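Local coordinates for protein NEQ263 (Nanoarchaeum equitans Kin4-M, PDB 5BN3) that probably binds nucleotide as one subunit of the unusual NeqA-NeqB ATP synthase core complex, a member of the ATPase alpha/beta chain family, at residues B[107-111]-B[123-128]; B[116-120]-B[394-398]; B[303-307]-B[316-320]; B[335-339]-B[398-402]. One frame throughout, in Å; residues are numbered along the deposited sequence.

Interaction 1 (B[107-111]-B[123-128]); sequences PNEIL and PLLKGQ
E109 and K126 meet through backbone and side chain alike, and the contact around them illustrates how a very short antiparallel pairing can be secured by several kinds of interaction. Two direct backbone hydrogen bonds come first. K126 N donates to E109 O at 2.8 Å, nearly in line with the carbonyl (C=O...N 164°), and L111 N donates to L124 O at 2.7 Å, tilted a little from the carbonyl plane. Between them, I110 and L125 form a non-hydrogen-bonded pair. Weaker CA-H...O contacts run from L125 CA to E109 O and from I110 CA to L124 O.

Water extends the pairing at both ends: one molecule links N108 N to K126 O, another L111 O to L124 N. A type II turn, L125 to Q128, closes the second segment, with the side-chain oxygen of Q128 also accepting L125 N (2.8 Å).

Apolar contacts fill in around this frame. I110 CG1 meets L125 CD1 at 3.7 Å, while I110 CD1 lies over CB and CG of P123. The L111 side chain runs across the base of K126, and P107 CB rests 4.0 Å from L125 CB. The side chains of L111, L124 and K126 also touch strand 273-281 of the nucleotide-binding domain.

Charge contributes less across the interface. E109, extended with CG anti to N (chi1 -179°), runs alongside K126, but the OE1-NZ salt bridge is long at 3.8 Å; the amine's stronger partner is D220, outside the two segments. The chemistry thus implies a junction specified mainly by main-chain bonding and apolar packing, the E109-K126 attraction being probably only an accessory.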
loop_
_atom_site.group_PDB
_atom_site.type_symbol
_atom_site.label_atom_id
_atom_site.label_comp_id
_atom_site.label_asym_id
_atom_site.label_seq_id
_atom_site.Cartn_x
_atom_site.Cartn_y
_atom_site.Cartn_z
ATOM N N PRO B 107 -11.445 -33.200 21.228
ATOM C CA PRO B 107 -10.866 -32.956 22.555
ATOM C C PRO B 107 -11.918 -32.469 23.552
ATOM O O PRO B 107 -12.747 -31.627 23.201
ATOM C CB PRO B 107 -9.836 -31.858 22.284
ATOM C CG PRO B 107 -9.393 -32.127 20.875
ATOM C CD PRO B 107 -10.640 -32.587 20.154
ATOM N N ASN B 108 -11.889 -33.007 24.770
ATOM C CA ASN B 108 -12.898 -32.695 25.780
ATOM C C ASN B 108 -12.334 -32.738 27.196
ATOM O O ASN B 108 -13.071 -32.585 28.172
ATOM C CB ASN B 108 -14.066 -33.677 25.679
ATOM C CG ASN B 108 -13.665 -35.092 26.055
ATOM O OD1 ASN B 108 -12.564 -35.542 25.737
ATOM N ND2 ASN B 108 -14.555 -35.799 26.741
ATOM N N GLU B 109 -11.027 -32.960 27.303
ATOM C CA GLU B 109 -10.373 -33.091 28.602
ATOM C C GLU B 109 -9.374 -31.957 28.840
ATOM O O GLU B 109 -8.369 -31.842 28.136
ATOM C CB GLU B 109 -9.676 -34.450 28.698
ATOM C CG GLU B 109 -8.971 -34.709 30.014
ATOM C CD GLU B 109 -8.261 -36.051 30.041
ATOM O OE1 GLU B 109 -8.568 -36.915 29.189
ATOM O OE2 GLU B 109 -7.391 -36.241 30.915
ATOM N N ILE B 110 -9.656 -31.123 29.835
ATOM C CA ILE B 110 -8.789 -29.994 30.167
ATOM C C ILE B 110 -7.430 -30.435 30.715
ATOM O O ILE B 110 -7.355 -31.256 31.631
ATOM C CB ILE B 110 -9.461 -29.053 31.196
ATOM C CG1 ILE B 110 -10.656 -28.334 30.563
ATOM C CG2 ILE B 110 -8.467 -28.032 31.725
ATOM C CD1 ILE B 110 -11.362 -27.369 31.502
ATOM N N LEU B 111 -6.361 -29.893 30.136
ATOM C CA LEU B 111 -5.020 -30.018 30.701
ATOM C C LEU B 111 -4.744 -28.775 31.536
ATOM O O LEU B 111 -4.528 -27.689 30.991
ATOM C CB LEU B 111 -3.969 -30.130 29.591
ATOM C CG LEU B 111 -3.935 -31.392 28.727
ATOM C CD1 LEU B 111 -2.997 -31.204 27.547
ATOM C CD2 LEU B 111 -3.493 -32.583 29.551
ATOM N N PRO B 123 -9.011 -22.504 28.744
ATOM C CA PRO B 123 -8.229 -23.701 29.072
ATOM C C PRO B 123 -7.783 -24.495 27.851
ATOM O O PRO B 123 -8.490 -24.544 26.839
ATOM C CB PRO B 123 -9.200 -24.536 29.914
ATOM C CG PRO B 123 -10.553 -24.102 29.474
ATOM C CD PRO B 123 -10.420 -22.636 29.157
ATOM N N LEU B 124 -6.603 -25.100 27.963
ATOM C CA LEU B 124 -6.058 -25.991 26.944
ATOM C C LEU B 124 -6.615 -27.396 27.145
ATOM O O LEU B 124 -6.660 -27.896 28.272
ATOM C CB LEU B 124 -4.529 -26.015 27.056
ATOM C CG LEU B 124 -3.737 -27.154 26.407
ATOM C CD1 LEU B 124 -3.811 -27.077 24.898
ATOM C CD2 LEU B 124 -2.287 -27.132 26.859
ATOM N N LEU B 125 -7.046 -28.033 26.060
ATOM C CA LEU B 125 -7.574 -29.395 26.133
ATOM C C LEU B 125 -6.594 -30.393 25.522
ATOM O O LEU B 125 -5.804 -30.034 24.651
ATOM C CB LEU B 125 -8.936 -29.490 25.434
ATOM C CG LEU B 125 -10.189 -29.228 26.274
ATOM C CD1 LEU B 125 -10.142 -27.876 26.943
ATOM C CD2 LEU B 125 -11.440 -29.337 25.418
ATOM N N LYS B 126 -6.635 -31.642 25.983
ATOM C CA LYS B 126 -5.719 -32.659 25.468
ATOM C C LYS B 126 -6.045 -33.002 24.017
ATOM O O LYS B 126 -7.170 -33.399 23.696
ATOM C CB LYS B 126 -5.732 -33.925 26.335
ATOM C CG LYS B 126 -4.529 -34.835 26.091
ATOM C CD LYS B 126 -4.421 -35.948 27.130
ATOM C CE LYS B 126 -5.438 -37.048 26.885
ATOM N NZ LYS B 126 -5.238 -38.200 27.809
ATOM N N GLY B 127 -5.058 -32.834 23.142
ATOM C CA GLY B 127 -5.255 -33.057 21.722
ATOM C C GLY B 127 -5.519 -31.766 20.970
ATOM O O GLY B 127 -5.625 -31.760 19.746
ATOM N N GLN B 128 -5.623 -30.663 21.701
ATOM C CA GLN B 128 -5.888 -29.372 21.072
ATOM C C GLN B 128 -4.621 -28.787 20.450
ATOM O O GLN B 128 -3.504 -29.062 20.902
ATOM C CB GLN B 128 -6.473 -28.394 22.100
ATOM C CG GLN B 128 -7.038 -27.100 21.521
ATOM C CD GLN B 128 -7.745 -26.253 22.567
ATOM O OE1 GLN B 128 -7.785 -26.608 23.746
ATOM N NE2 GLN B 128 -8.309 -25.130 22.138
HETATM O O HOH W 1 -9.358 -34.188 25.306
HETATM O O HOH W 2 -5.793 -25.242 30.699
#

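Interaction 2 (B[116-120]-B[394-398]); sequences SSIDV and IEKSF
S116 and S397 face each other with their hydroxyls converging: S116 OG donates to S397 OG at 2.8 Å. Each hydroxyl stands beside its own backbone N (chi1 -58° and -67°), a setting that brings the two oxygens together between the helices. S397 OG in turn donates to a water 2.7 Å away, which passes a hydrogen bond on to D119 OD2. The D119 carboxylate is itself held by T113 and the backbone N of G114. An alanine in place of S116 removes the donor to S397 OG and one bonding partner of R392, and is likely to leave the S397 hydroxyl freer to turn.

The contact illustrates docking between domains: the short helix 116-119 of the nucleotide-binding region lies against the start of helix 394-408 in the C-terminal helical region. Beside the polar pair, V120 directs CG2 into an apolar patch, 3.7 Å from S397 CB and 4.0 Å from I394 CD1, with F398 CE1 met obliquely at 4.3 Å. I394 crosses V120 at a slant; its CG1 lies anti to N (chi1 -173°), and CD1 bends back to touch both V120 CG2 and D119 CB, the latter at 4.1 Å.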
loop_
_atom_site.group_PDB
_atom_site.type_symbol
_atom_site.label_atom_id
_atom_site.label_comp_id
_atom_site.label_asym_id
_atom_site.label_seq_id
_atom_site.Cartn_x
_atom_site.Cartn_y
_atom_site.Cartn_z
ATOM N N SER B 116 -3.768 -19.031 35.945
ATOM C CA SER B 116 -5.143 -18.540 36.045
ATOM C C SER B 116 -5.663 -17.900 34.763
ATOM O O SER B 116 -6.788 -18.166 34.343
ATOM C CB SER B 116 -5.265 -17.539 37.195
ATOM O OG SER B 116 -4.875 -18.124 38.421
ATOM N N SER B 117 -4.844 -17.053 34.150
ATOM C CA SER B 117 -5.233 -16.348 32.931
ATOM C C SER B 117 -5.521 -17.297 31.768
ATOM O O SER B 117 -6.176 -16.916 30.796
ATOM C CB SER B 117 -4.165 -15.324 32.543
ATOM O OG SER B 117 -2.888 -15.922 32.433
ATOM N N ILE B 118 -5.039 -18.532 31.876
ATOM C CA ILE B 118 -5.345 -19.566 30.890
ATOM C C ILE B 118 -6.478 -20.481 31.362
ATOM O O ILE B 118 -7.495 -20.616 30.683
ATOM C CB ILE B 118 -4.102 -20.430 30.584
ATOM C CG1 ILE B 118 -3.050 -19.609 29.831
ATOM C CG2 ILE B 118 -4.488 -21.659 29.774
ATOM C CD1 ILE B 118 -1.779 -20.382 29.519
ATOM N N ASP B 119 -6.305 -21.095 32.531
ATOM C CA ASP B 119 -7.201 -22.160 32.996
ATOM C C ASP B 119 -8.689 -21.804 33.116
ATOM O O ASP B 119 -9.548 -22.624 32.794
ATOM C CB ASP B 119 -6.700 -22.731 34.328
ATOM C CG ASP B 119 -5.425 -23.536 34.178
ATOM O OD1 ASP B 119 -5.084 -23.919 33.039
ATOM O OD2 ASP B 119 -4.768 -23.799 35.207
ATOM N N VAL B 120 -8.993 -20.601 33.589
ATOM C CA VAL B 120 -10.387 -20.212 33.799
ATOM C C VAL B 120 -11.139 -19.968 32.491
ATOM O O VAL B 120 -12.097 -20.671 32.177
ATOM C CB VAL B 120 -10.500 -18.961 34.697
ATOM C CG1 VAL B 120 -11.951 -18.555 34.854
ATOM C CG2 VAL B 120 -9.887 -19.236 36.058
ATOM N N ILE B 394 -7.394 -24.811 39.936
ATOM C CA ILE B 394 -8.553 -24.130 39.370
ATOM C C ILE B 394 -9.441 -23.569 40.483
ATOM O O ILE B 394 -10.061 -22.514 40.323
ATOM C CB ILE B 394 -9.346 -25.063 38.421
ATOM C CG1 ILE B 394 -10.461 -24.300 37.706
ATOM C CG2 ILE B 394 -9.909 -26.261 39.171
ATOM C CD1 ILE B 394 -9.958 -23.191 36.814
ATOM N N GLU B 395 -9.470 -24.264 41.619
ATOM C CA GLU B 395 -10.220 -23.809 42.784
ATOM C C GLU B 395 -9.632 -22.517 43.343
ATOM O O GLU B 395 -10.367 -21.617 43.747
ATOM C CB GLU B 395 -10.247 -24.889 43.872
ATOM C CG GLU B 395 -11.024 -26.147 43.506
ATOM C CD GLU B 395 -10.212 -27.131 42.682
ATOM O OE1 GLU B 395 -8.970 -26.999 42.629
ATOM O OE2 GLU B 395 -10.821 -28.045 42.087
ATOM N N LYS B 396 -8.305 -22.433 43.362
ATOM C CA LYS B 396 -7.620 -21.224 43.810
ATOM C C LYS B 396 -7.917 -20.052 42.876
ATOM O O LYS B 396 -8.115 -18.922 43.325
ATOM C CB LYS B 396 -6.109 -21.465 43.905
ATOM C CG LYS B 396 -5.300 -20.237 44.306
ATOM C CD LYS B 396 -5.754 -19.686 45.652
ATOM C CE LYS B 396 -5.016 -18.406 46.016
ATOM N NZ LYS B 396 -3.553 -18.611 46.173
ATOM N N SER B 397 -7.957 -20.330 41.577
ATOM C CA SER B 397 -8.268 -19.307 40.583
ATOM C C SER B 397 -9.692 -18.773 40.750
ATOM O O SER B 397 -9.934 -17.576 40.585
ATOM C CB SER B 397 -8.066 -19.858 39.169
ATOM O OG SER B 397 -6.698 -20.136 38.919
ATOM N N PHE B 398 -10.625 -19.664 41.077
ATOM C CA PHE B 398 -12.009 -19.275 41.339
ATOM C C PHE B 398 -12.104 -18.399 42.586
ATOM O O PHE B 398 -12.859 -17.427 42.615
ATOM C CB PHE B 398 -12.893 -20.513 41.519
ATOM C CG PHE B 398 -13.124 -21.296 40.255
ATOM C CD1 PHE B 398 -12.881 -20.731 39.009
ATOM C CD2 PHE B 398 -13.600 -22.598 40.315
ATOM C CE1 PHE B 398 -13.101 -21.458 37.849
ATOM C CE2 PHE B 398 -13.821 -23.327 39.160
ATOM C CZ PHE B 398 -13.574 -22.755 37.926
HETATM O O HOH W 3 -5.772 -22.256 37.597
#

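Interaction 3 (B[303-307]-B[316-320]); sequences YVLSQ and PPIDL. With SO4 (sulfate ion), chain X.
L305 and I318 form a lone bridge between the two main chains, and what makes it unusual is that P317, next to the bridged pair, is the centre of an inverse gamma turn, which turns its carbonyl toward S306 N. The resulting bond, S306 N to P317 O, measures 2.6 Å; D319 N donates to V304 O at 2.8 Å, so that one bond lies on either side of the bridged pair. L305 CA adds a CA-H...O contact to the P317 oxygen. The L305 and P317 side chains pack together, L305 CG meeting P317 CG at 3.7 Å, while L305 CD1 reaches I318 CG1 at 3.9 Å. D319 holds its CB against V304 O, and its OD1 accepts from the backbone N of L321 and K322.

S306 sets OG anti to its N (chi1 165°), carrying it to a sulfate ion, probably from the crystallisation liquor, whose O1 accepts a hydrogen bond from S306 OG at 2.7 Å. The same hydroxyl caps the backbone N of L309, so S306 is an N-cap residue, and the sulfate also takes a bond from D308 N; the anion thus rests at the start of helix 307-311, where the helix dipole would probably favour negative charge.

The contact exemplifies a short bridge between a strand end and a returning loop: strand 301-304 of the mixed, largely parallel sheet in the P-loop NTPase-type nucleotide-binding domain runs out here into an N-capped helix.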
loop_
_atom_site.group_PDB
_atom_site.type_symbol
_atom_site.label_atom_id
_atom_site.label_comp_id
_atom_site.label_asym_id
_atom_site.label_seq_id
_atom_site.Cartn_x
_atom_site.Cartn_y
_atom_site.Cartn_z
ATOM N N TYR B 303 -3.148 -17.845 22.543
ATOM C CA TYR B 303 -2.865 -16.998 23.693
ATOM C C TYR B 303 -2.052 -15.792 23.225
ATOM O O TYR B 303 -0.914 -15.934 22.772
ATOM C CB TYR B 303 -2.107 -17.778 24.770
ATOM C CG TYR B 303 -2.823 -19.029 25.234
ATOM C CD1 TYR B 303 -4.091 -18.960 25.790
ATOM C CD2 TYR B 303 -2.224 -20.277 25.124
ATOM C CE1 TYR B 303 -4.749 -20.099 26.218
ATOM C CE2 TYR B 303 -2.876 -21.423 25.551
ATOM C CZ TYR B 303 -4.137 -21.325 26.097
ATOM O OH TYR B 303 -4.797 -22.453 26.521
ATOM N N VAL B 304 -2.642 -14.607 23.326
ATOM C CA VAL B 304 -2.014 -13.399 22.806
ATOM C C VAL B 304 -1.355 -12.595 23.919
ATOM O O VAL B 304 -2.002 -12.252 24.910
ATOM C CB VAL B 304 -3.040 -12.519 22.069
ATOM C CG1 VAL B 304 -2.383 -11.244 21.554
ATOM C CG2 VAL B 304 -3.668 -13.296 20.925
ATOM N N LEU B 305 -0.069 -12.298 23.755
ATOM C CA LEU B 305 0.660 -11.521 24.754
ATOM C C LEU B 305 0.531 -10.022 24.493
ATOM O O LEU B 305 0.427 -9.587 23.343
ATOM C CB LEU B 305 2.131 -11.945 24.813
ATOM C CG LEU B 305 2.502 -13.002 25.860
ATOM C CD1 LEU B 305 1.405 -14.030 26.033
ATOM C CD2 LEU B 305 3.814 -13.691 25.507
ATOM N N SER B 306 0.535 -9.236 25.567
ATOM C CA SER B 306 0.237 -7.806 25.484
ATOM C C SER B 306 1.411 -6.929 25.918
ATOM O O SER B 306 1.943 -7.085 27.020
ATOM C CB SER B 306 -1.003 -7.487 26.330
ATOM O OG SER B 306 -1.139 -6.094 26.552
ATOM N N GLN B 307 1.806 -6.009 25.043
ATOM C CA GLN B 307 2.870 -5.055 25.338
ATOM C C GLN B 307 2.481 -4.174 26.522
ATOM O O GLN B 307 3.317 -3.831 27.357
ATOM C CB GLN B 307 3.133 -4.178 24.111
ATOM C CG GLN B 307 4.567 -4.189 23.613
ATOM C CD GLN B 307 4.702 -3.563 22.236
ATOM O OE1 GLN B 307 4.037 -2.575 21.921
ATOM N NE2 GLN B 307 5.557 -4.146 21.403
ATOM N N PRO B 316 2.102 -13.526 33.629
ATOM C CA PRO B 316 2.279 -13.503 32.173
ATOM C C PRO B 316 1.379 -12.461 31.523
ATOM O O PRO B 316 0.227 -12.315 31.928
ATOM C CB PRO B 316 1.857 -14.911 31.752
ATOM C CG PRO B 316 0.856 -15.317 32.787
ATOM C CD PRO B 316 1.296 -14.677 34.075
ATOM N N PRO B 317 1.899 -11.742 30.516
ATOM C CA PRO B 317 1.176 -10.610 29.928
ATOM C C PRO B 317 0.111 -11.042 28.923
ATOM O O PRO B 317 0.131 -10.592 27.775
ATOM C CB PRO B 317 2.286 -9.831 29.223
ATOM C CG PRO B 317 3.255 -10.895 28.802
ATOM C CD PRO B 317 3.213 -11.952 29.878
ATOM N N ILE B 318 -0.822 -11.881 29.363
ATOM C CA ILE B 318 -1.863 -12.415 28.489
ATOM C C ILE B 318 -3.074 -11.490 28.350
ATOM O O ILE B 318 -3.707 -11.120 29.344
ATOM C CB ILE B 318 -2.335 -13.802 28.981
ATOM C CG1 ILE B 318 -1.208 -14.826 28.824
ATOM C CG2 ILE B 318 -3.563 -14.258 28.216
ATOM C CD1 ILE B 318 -1.575 -16.221 29.291
ATOM N N ASP B 319 -3.388 -11.122 27.110
ATOM C CA ASP B 319 -4.600 -10.367 26.800
ATOM C C ASP B 319 -5.797 -11.308 26.912
ATOM O O ASP B 319 -5.987 -12.184 26.067
ATOM C CB ASP B 319 -4.501 -9.779 25.385
ATOM C CG ASP B 319 -5.610 -8.782 25.073
ATOM O OD1 ASP B 319 -6.783 -9.025 25.437
ATOM O OD2 ASP B 319 -5.306 -7.745 24.443
ATOM N N LEU B 320 -6.600 -11.124 27.958
ATOM C CA LEU B 320 -7.721 -12.021 28.245
ATOM C C LEU B 320 -8.798 -12.012 27.167
ATOM O O LEU B 320 -9.533 -12.986 27.010
ATOM C CB LEU B 320 -8.357 -11.672 29.596
ATOM C CG LEU B 320 -7.652 -12.154 30.863
ATOM C CD1 LEU B 320 -8.418 -11.718 32.102
ATOM C CD2 LEU B 320 -7.512 -13.661 30.840
HETATM S S SO4 X . -1.712 -3.821 23.731
HETATM O O1 SO4 X . -2.333 -4.885 24.508
HETATM O O2 SO4 X . -2.540 -2.623 23.812
HETATM O O3 SO4 X . -1.571 -4.252 22.346
HETATM O O4 SO4 X . -0.388 -3.543 24.270
#

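Interaction 4 (B[335-339]-B[398-402]); sequences KHKKY and FEIID
Helices 335-339 and 398-402 run in broadly the same direction, their local axes inclined at 43° and 11.7 Å apart at closest approach, with Y339 and F398 the nearest pair by CA. So wide a spacing is bridged by large side chains. The Y339 and F398 rings form an offset stack, planes only 11° apart and centroids at 4.2 Å, with Y339 CG 3.6 Å from F398 CD1. The CB of F398 also lies over the tyrosine ring, a CH-pi contact. On the phenylalanine's far end, CZ points edge-on at the face of H336 in a T-shaped pair, planes at 77°, completing a three-ring aromatic cluster.

I401 CG2 touches the edge of the Y339 ring at 4.0 Å. Further out along the same ring, the hydroxyl lies 2.9 Å from both OD1 and OD2 of D402, and its one proton may serve either oxygen. D402 has CG beside its own backbone N, which turns the carboxylate toward the tyrosine. Replacing Y339 by an alanine would probably uncover one face of F398, leave D402 without its hydroxyl partner and open a gap between the helices.

H336 ND1 bonds a dioxane molecule, probably from the crystallisation liquor, while its NE2 makes weak bonds to the carbonyls of D119 and V120. I401 packs on V120 and on F383, so helices 334-356 and 394-408 meet beside helix 367-384 and against V120, next to the short helix 116-119.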
loop_
_atom_site.group_PDB
_atom_site.type_symbol
_atom_site.label_atom_id
_atom_site.label_comp_id
_atom_site.label_asym_id
_atom_site.label_seq_id
_atom_site.Cartn_x
_atom_site.Cartn_y
_atom_site.Cartn_z
ATOM N N LYS B 335 -20.140 -24.898 36.454
ATOM C CA LYS B 335 -19.535 -23.930 37.362
ATOM C C LYS B 335 -18.369 -23.206 36.692
ATOM O O LYS B 335 -18.229 -21.991 36.809
ATOM C CB LYS B 335 -19.045 -24.624 38.635
ATOM C CG LYS B 335 -18.410 -23.679 39.647
ATOM C CD LYS B 335 -17.800 -24.438 40.817
ATOM C CE LYS B 335 -17.395 -23.488 41.936
ATOM N NZ LYS B 335 -16.741 -24.193 43.075
ATOM N N HIS B 336 -17.536 -23.966 35.988
ATOM C CA HIS B 336 -16.382 -23.416 35.286
ATOM C C HIS B 336 -16.837 -22.432 34.208
ATOM O O HIS B 336 -16.247 -21.361 34.046
ATOM C CB HIS B 336 -15.565 -24.551 34.669
ATOM C CG HIS B 336 -14.188 -24.153 34.232
ATOM N ND1 HIS B 336 -13.163 -25.059 34.105
ATOM C CD2 HIS B 336 -13.675 -22.947 33.887
ATOM C CE1 HIS B 336 -12.069 -24.431 33.702
ATOM N NE2 HIS B 336 -12.355 -23.152 33.562
ATOM N N LYS B 337 -17.887 -22.799 33.478
ATOM C CA LYS B 337 -18.455 -21.931 32.450
ATOM C C LYS B 337 -18.953 -20.622 33.043
ATOM O O LYS B 337 -18.777 -19.556 32.454
ATOM C CB LYS B 337 -19.594 -22.643 31.713
ATOM C CG LYS B 337 -19.137 -23.804 30.843
ATOM C CD LYS B 337 -20.322 -24.590 30.289
ATOM C CE LYS B 337 -19.855 -25.786 29.467
ATOM N NZ LYS B 337 -20.988 -26.610 28.958
ATOM N N LYS B 338 -19.571 -20.712 34.216
ATOM C CA LYS B 338 -20.098 -19.538 34.899
ATOM C C LYS B 338 -18.987 -18.562 35.275
ATOM O O LYS B 338 -19.119 -17.353 35.077
ATOM C CB LYS B 338 -20.877 -19.960 36.147
ATOM C CG LYS B 338 -21.487 -18.802 36.913
ATOM C CD LYS B 338 -22.002 -19.244 38.274
ATOM C CE LYS B 338 -22.372 -18.046 39.133
ATOM N NZ LYS B 338 -23.408 -17.197 38.484
ATOM N N TYR B 339 -17.889 -19.088 35.810
ATOM C CA TYR B 339 -16.758 -18.252 36.203
ATOM C C TYR B 339 -16.073 -17.606 35.000
ATOM O O TYR B 339 -15.684 -16.441 35.056
ATOM C CB TYR B 339 -15.744 -19.058 37.022
ATOM C CG TYR B 339 -16.037 -19.077 38.504
ATOM C CD1 TYR B 339 -15.628 -18.035 39.322
ATOM C CD2 TYR B 339 -16.716 -20.137 39.084
ATOM C CE1 TYR B 339 -15.891 -18.046 40.677
ATOM C CE2 TYR B 339 -16.985 -20.158 40.437
ATOM C CZ TYR B 339 -16.570 -19.109 41.228
ATOM O OH TYR B 339 -16.831 -19.123 42.577
ATOM N N PHE B 398 -10.625 -19.664 41.077
ATOM C CA PHE B 398 -12.009 -19.275 41.339
ATOM C C PHE B 398 -12.104 -18.399 42.586
ATOM O O PHE B 398 -12.859 -17.427 42.615
ATOM C CB PHE B 398 -12.893 -20.513 41.519
ATOM C CG PHE B 398 -13.124 -21.296 40.255
ATOM C CD1 PHE B 398 -12.881 -20.731 39.009
ATOM C CD2 PHE B 398 -13.600 -22.598 40.315
ATOM C CE1 PHE B 398 -13.101 -21.458 37.849
ATOM C CE2 PHE B 398 -13.821 -23.327 39.160
ATOM C CZ PHE B 398 -13.574 -22.755 37.926
ATOM N N GLU B 399 -11.336 -18.758 43.614
ATOM C CA GLU B 399 -11.304 -18.007 44.868
ATOM C C GLU B 399 -10.824 -16.574 44.665
ATOM O O GLU B 399 -11.343 -15.643 45.284
ATOM C CB GLU B 399 -10.401 -18.708 45.889
ATOM C CG GLU B 399 -10.959 -20.006 46.448
ATOM C CD GLU B 399 -10.003 -20.674 47.417
ATOM O OE1 GLU B 399 -9.072 -19.991 47.898
ATOM O OE2 GLU B 399 -10.177 -21.879 47.693
ATOM N N ILE B 400 -9.821 -16.405 43.809
ATOM C CA ILE B 400 -9.306 -15.080 43.486
ATOM C C ILE B 400 -10.392 -14.232 42.823
ATOM O O ILE B 400 -10.583 -13.069 43.179
ATOM C CB ILE B 400 -8.060 -15.162 42.572
ATOM C CG1 ILE B 400 -6.899 -15.832 43.315
ATOM C CG2 ILE B 400 -7.641 -13.783 42.113
ATOM C CD1 ILE B 400 -5.656 -16.035 42.464
ATOM N N ILE B 401 -11.107 -14.827 41.871
ATOM C CA ILE B 401 -12.209 -14.151 41.192
ATOM C C ILE B 401 -13.289 -13.731 42.191
ATOM O O ILE B 401 -13.780 -12.601 42.143
ATOM C CB ILE B 401 -12.829 -15.045 40.094
ATOM C CG1 ILE B 401 -11.810 -15.305 38.979
ATOM C CG2 ILE B 401 -14.069 -14.401 39.511
ATOM C CD1 ILE B 401 -12.315 -16.238 37.887
ATOM N N ASP B 402 -13.645 -14.639 43.098
ATOM C CA ASP B 402 -14.612 -14.340 44.152
ATOM C C ASP B 402 -14.157 -13.156 45.005
ATOM O O ASP B 402 -14.942 -12.258 45.303
ATOM C CB ASP B 402 -14.836 -15.564 45.048
ATOM C CG ASP B 402 -15.601 -16.674 44.349
ATOM O OD1 ASP B 402 -16.323 -16.386 43.370
ATOM O OD2 ASP B 402 -15.492 -17.836 44.793
#

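Interactions 2 and 4 lie closest, their centres about 7 Å apart; they share F398 on helix 394-408, and H336 reaches from one to the carbonyls of the other. Interaction 1 lies about 15 Å from interaction 2, centre to centre, whose helix 116-119 falls between strands 110-111 and 124-125 in the chain. Interaction 3, its centre about 16 Å from that of interaction 2, is formed within the long span separating 116-120 from 394-398, and I118 and S117 touch Y303 and I318. Interactions 3 and 4 do not touch. Segment 116-120 touches interactions 1, 3 and 4, and interaction 1 also meets 3 and 4 directly, consistent with the strand pair, the nucleotide-binding sheet and the C-terminal helices packing together.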